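Local coordinates for protein BIS(5'-nucleosyl)-tetraphosphatase (Diadenosine tetraphosphatase), putative (Plasmodium falciparum, PDB 5CFJ) that probably hydrolyses diadenosine tetraphosphate asymmetrically and belongs to the Nudix hydrolase family, at residues L58-A61 and V62-T65; S124-S127 and D128-L132. One frame throughout, in Å; residues are numbered along the deposited sequence. Where two conformers were deposited one is given.

Interaction 1. Residues L58-A61 and V62-T65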
loop_
_atom_site.group_PDB
_atom_site.type_symbol
_atom_site.label_atom_id
_atom_site.label_comp_id
_atom_site.label_asym_id
_atom_site.label_seq_id
_atom_site.Cartn_x
_atom_site.Cartn_y
_atom_site.Cartn_z
ATOM N N LEU A 58 -0.266 11.679 6.281
ATOM C CA LEU A 58 -1.403 11.349 5.433
ATOM C C LEU A 58 -1.332 12.093 4.102
ATOM O O LEU A 58 -1.588 11.516 3.051
ATOM C CB LEU A 58 -2.716 11.662 6.154
ATOM C CG LEU A 58 -3.992 11.324 5.387
ATOM C CD1 LEU A 58 -4.047 9.840 5.057
ATOM C CD2 LEU A 58 -5.217 11.744 6.184
ATOM N N GLU A 59 -0.981 13.376 4.133
ATOM C CA GLU A 59 -0.830 14.128 2.892
ATOM C C GLU A 59 0.234 13.507 1.993
ATOM O O GLU A 59 0.043 13.387 0.783
ATOM C CB GLU A 59 -0.500 15.595 3.184
ATOM C CG GLU A 59 -1.710 16.403 3.646
ATOM C CD GLU A 59 -1.359 17.801 4.114
ATOM O OE1 GLU A 59 -0.222 18.025 4.575
ATOM O OE2 GLU A 59 -2.231 18.683 4.021
ATOM N N THR A 60 1.348 13.092 2.585
ATOM C CA THR A 60 2.394 12.428 1.813
ATOM C C THR A 60 1.849 11.146 1.184
ATOM O O THR A 60 2.043 10.892 0.004
ATOM C CB THR A 60 3.611 12.100 2.689
ATOM O OG1 THR A 60 4.195 13.321 3.158
ATOM C CG2 THR A 60 4.646 11.292 1.918
ATOM N N ALA A 61 1.142 10.351 1.977
ATOM C CA ALA A 61 0.590 9.093 1.497
ATOM C C ALA A 61 -0.361 9.323 0.317
ATOM O O ALA A 61 -0.286 8.632 -0.704
ATOM C CB ALA A 61 -0.117 8.381 2.613
ATOM N N VAL A 62 -1.250 10.307 0.454
ATOM C CA VAL A 62 -2.205 10.623 -0.599
ATOM C C VAL A 62 -1.497 11.077 -1.874
ATOM O O VAL A 62 -1.806 10.608 -2.975
ATOM C CB VAL A 62 -3.199 11.700 -0.127
ATOM C CG1 VAL A 62 -4.001 12.255 -1.301
ATOM C CG2 VAL A 62 -4.124 11.120 0.946
ATOM N N ARG A 63 -0.522 11.970 -1.730
ATOM C CA ARG A 63 0.207 12.438 -2.901
ATOM C C ARG A 63 0.971 11.317 -3.597
ATOM O O ARG A 63 0.918 11.196 -4.814
ATOM C CB ARG A 63 1.175 13.550 -2.532
ATOM C CG ARG A 63 1.964 14.059 -3.745
ATOM C CD ARG A 63 3.008 15.124 -3.386
ATOM N NE ARG A 63 3.762 14.742 -2.194
ATOM C CZ ARG A 63 4.712 13.813 -2.172
ATOM N NH1 ARG A 63 5.044 13.159 -3.282
ATOM N NH2 ARG A 63 5.313 13.518 -1.028
ATOM N N GLU A 64 1.688 10.503 -2.828
ATOM C CA GLU A 64 2.449 9.412 -3.426
ATOM C C GLU A 64 1.531 8.408 -4.116
ATOM O O GLU A 64 1.853 7.894 -5.183
ATOM C CB GLU A 64 3.311 8.720 -2.370
ATOM C CG GLU A 64 4.453 9.591 -1.880
ATOM C CD GLU A 64 5.583 9.681 -2.880
ATOM O OE1 GLU A 64 5.713 8.750 -3.697
ATOM O OE2 GLU A 64 6.345 10.669 -2.838
ATOM N N THR A 65 0.371 8.156 -3.521
ATOM C CA THR A 65 -0.590 7.255 -4.143
ATOM C C THR A 65 -1.070 7.828 -5.474
ATOM O O THR A 65 -1.127 7.118 -6.484
ATOM C CB THR A 65 -1.755 6.991 -3.190
ATOM O OG1 THR A 65 -1.233 6.294 -2.053
ATOM C CG2 THR A 65 -2.838 6.138 -3.846
#
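Within helix 57-69, the helical part of the Nudix box, Thr60 and Ala61 pack against the turn that follows, which carries the Arg63-Glu64 pair of the motif. Backbone bonds join the two turns in the i to i+4 pattern; the one from Glu64 N to Thr60 O measures 2.9 Å. Thr60 CG2 lies 3.8 Å from Arg63 NH2 and 4.2 Å from Glu64 CG. With CG anti to the backbone N (chi1 180°) and a bend at chi3 (45°), the arginine chain curls back so that Thr60 O sits over one face of its guanidinium, offset toward the rim. Arg63 NH1 meets Glu64 OE2 at 2.8 Å from above the carboxylate plane, and the same arginine forms salt bridges to Glu55 and Glu67 and a hydrogen bond to Leu50 O. Three acidic partners thus fix its rotation. As in other Nudix enzymes, where glutamates of this signature bind metal ions, Arg63 probably orients the glutamates it bridges. On another flank, Leu58 CD1 approaches Val62 CG2 at 4.3 Å. Ala61 O accepts twice: Thr65 N and Thr65 OG1, each 2.9 Å away, reach it from opposite faces of the carbonyl plane.

Interaction 2. Residues S124-S127 and D128-L132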
loop_
_atom_site.group_PDB
_atom_site.type_symbol
_atom_site.label_atom_id
_atom_site.label_comp_id
_atom_site.label_asym_id
_atom_site.label_seq_id
_atom_site.Cartn_x
_atom_site.Cartn_y
_atom_site.Cartn_z
ATOM N N SER A 124 -4.503 -11.207 1.143
ATOM C CA SER A 124 -3.527 -11.465 2.190
ATOM C C SER A 124 -2.873 -12.844 2.032
ATOM O O SER A 124 -1.690 -13.009 2.322
ATOM C CB SER A 124 -4.189 -11.344 3.561
ATOM O OG SER A 124 -5.257 -12.266 3.695
ATOM N N HIS A 125 -3.633 -13.825 1.553
ATOM C CA HIS A 125 -3.107 -15.183 1.392
ATOM C C HIS A 125 -2.045 -15.306 0.308
ATOM O O HIS A 125 -1.375 -16.331 0.212
ATOM C CB HIS A 125 -4.240 -16.168 1.093
ATOM C CG HIS A 125 -5.124 -16.448 2.269
ATOM N ND1 HIS A 125 -5.652 -17.695 2.520
ATOM C CD2 HIS A 125 -5.577 -15.641 3.259
ATOM C CE1 HIS A 125 -6.387 -17.647 3.618
ATOM N NE2 HIS A 125 -6.360 -16.411 4.084
ATOM N N GLU A 126 -1.896 -14.272 -0.510
ATOM C CA GLU A 126 -0.925 -14.281 -1.591
ATOM C C GLU A 126 0.416 -13.698 -1.171
ATOM O O GLU A 126 1.327 -13.583 -1.993
ATOM C CB GLU A 126 -1.470 -13.499 -2.786
ATOM C CG GLU A 126 -2.849 -13.936 -3.217
ATOM C CD GLU A 126 -3.227 -13.386 -4.573
ATOM O OE1 GLU A 126 -2.661 -13.849 -5.587
ATOM O OE2 GLU A 126 -4.086 -12.487 -4.626
ATOM N N SER A 127 0.538 -13.331 0.101
ATOM C CA SER A 127 1.728 -12.624 0.560
ATOM C C SER A 127 3.020 -13.397 0.264
ATOM O O SER A 127 3.990 -12.828 -0.241
ATOM C CB SER A 127 1.624 -12.317 2.056
ATOM O OG SER A 127 0.581 -11.388 2.312
ATOM N N ASP A 128 3.033 -14.694 0.550
ATOM C CA ASP A 128 4.230 -15.499 0.302
ATOM C C ASP A 128 4.561 -15.605 -1.193
ATOM O O ASP A 128 5.722 -15.539 -1.593
ATOM C CB ASP A 128 4.070 -16.888 0.904
ATOM C CG ASP A 128 4.016 -16.852 2.412
ATOM O OD1 ASP A 128 4.785 -16.067 3.007
ATOM O OD2 ASP A 128 3.198 -17.589 2.998
ATOM N N THR A 129 3.524 -15.735 -2.011
ATOM C CA THR A 129 3.685 -15.818 -3.457
ATOM C C THR A 129 4.363 -14.562 -3.992
ATOM O O THR A 129 5.182 -14.625 -4.907
ATOM C CB THR A 129 2.315 -16.022 -4.137
ATOM O OG1 THR A 129 1.739 -17.246 -3.665
ATOM C CG2 THR A 129 2.444 -16.072 -5.653
ATOM N N TYR A 130 4.032 -13.417 -3.400
ATOM C CA TYR A 130 4.590 -12.146 -3.846
ATOM C C TYR A 130 5.832 -11.758 -3.051
ATOM O O TYR A 130 6.337 -10.644 -3.178
ATOM C CB TYR A 130 3.514 -11.055 -3.789
ATOM C CG TYR A 130 2.606 -11.170 -4.988
ATOM C CD1 TYR A 130 1.589 -12.114 -5.024
ATOM C CD2 TYR A 130 2.815 -10.394 -6.116
ATOM C CE1 TYR A 130 0.783 -12.257 -6.138
ATOM C CE2 TYR A 130 2.020 -10.521 -7.228
ATOM C CZ TYR A 130 1.006 -11.456 -7.239
ATOM O OH TYR A 130 0.210 -11.579 -8.353
ATOM N N ASN A 131 6.335 -12.714 -2.268
ATOM C CA ASN A 131 7.570 -12.558 -1.498
ATOM C C ASN A 131 7.577 -11.335 -0.583
ATOM O O ASN A 131 8.598 -10.671 -0.408
ATOM C CB ASN A 131 8.768 -12.521 -2.447
ATOM C CG ASN A 131 8.907 -13.806 -3.241
ATOM O OD1 ASN A 131 8.918 -13.793 -4.471
ATOM N ND2 ASN A 131 8.993 -14.928 -2.536
ATOM N N LEU A 132 6.433 -11.056 0.022
ATOM C CA LEU A 132 6.361 -9.969 0.985
ATOM C C LEU A 132 7.120 -10.306 2.251
ATOM O O LEU A 132 7.074 -11.448 2.710
ATOM C CB LEU A 132 4.916 -9.662 1.358
ATOM C CG LEU A 132 3.956 -9.354 0.209
ATOM C CD1 LEU A 132 2.632 -8.851 0.774
ATOM C CD2 LEU A 132 4.548 -8.362 -0.785
HETATM O O HOH W 1 1.052 -17.038 -0.945
HETATM O O HOH W 2 0.935 -15.888 2.233
HETATM O O HOH W 3 -2.324 -12.531 -7.972
#
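Tyr130 lays its ring alongside the chain of Glu126, in a Schellman motif that ends a short helical turn between strand 116-122 and helix 134-147. The two side chains run side by side in the same direction, with the ring and carboxylate planes 87° apart; Tyr130 CD1 lies 4.0 Å from Glu126 CB, and Tyr130 CE1 lies 3.8 Å from Glu126 OE1. Glu126 O sits in plane at the ring edge, 3.4 Å from Tyr130 CD1, and also accepts a hydrogen bond from Tyr130 N. A water bridges Glu126 OE1 and Tyr130 OH, while Glu126 OE2 is bonded to Gly123 N; both carboxylate oxygens therefore have partners. The ring also packs edge-to-face with Trp44. The Schellman pair of bonds runs from Asn131 N to Asp128 O and from Leu132 N to Ser127 O, made possible by the left-handed backbone of Asn131 (phi 55°). In one of two Ser127 conformers, OG stands beside its own backbone N (chi1 -66°), donates to Ser124 O and meets Leu132 CD1 at 3.6 Å. Ser127 and Leu132 both touch Leu140 of helix 134-147. Leu132 CG rests 3.5 Å from Ser127 O, and the bond from Leu132 N to this oxygen is 3.0 Å long.

From the N terminus the chain runs through strands 6-16, 30-37 and 44-50 before it enters helix 57-69, where interaction 1 joins successive turns of one helix. That helix lies against strands 6-16, 76-89 and 92-103 through Phe9, Ile11, Tyr76, Leu78 and Tyr99. The chain then passes along strands 76-89, 92-103 and 116-122, and interaction 2 closes a local turn in the connection from the last of these into helix 134-147. The two contacts follow in series, neither nested nor crossing. They lie on opposite sides of the chain's centre. The centres of interactions 1 and 2 are about 24 Å apart. The nearest atoms of interactions 1 and 2 are about 16 Å apart, so the two do not touch.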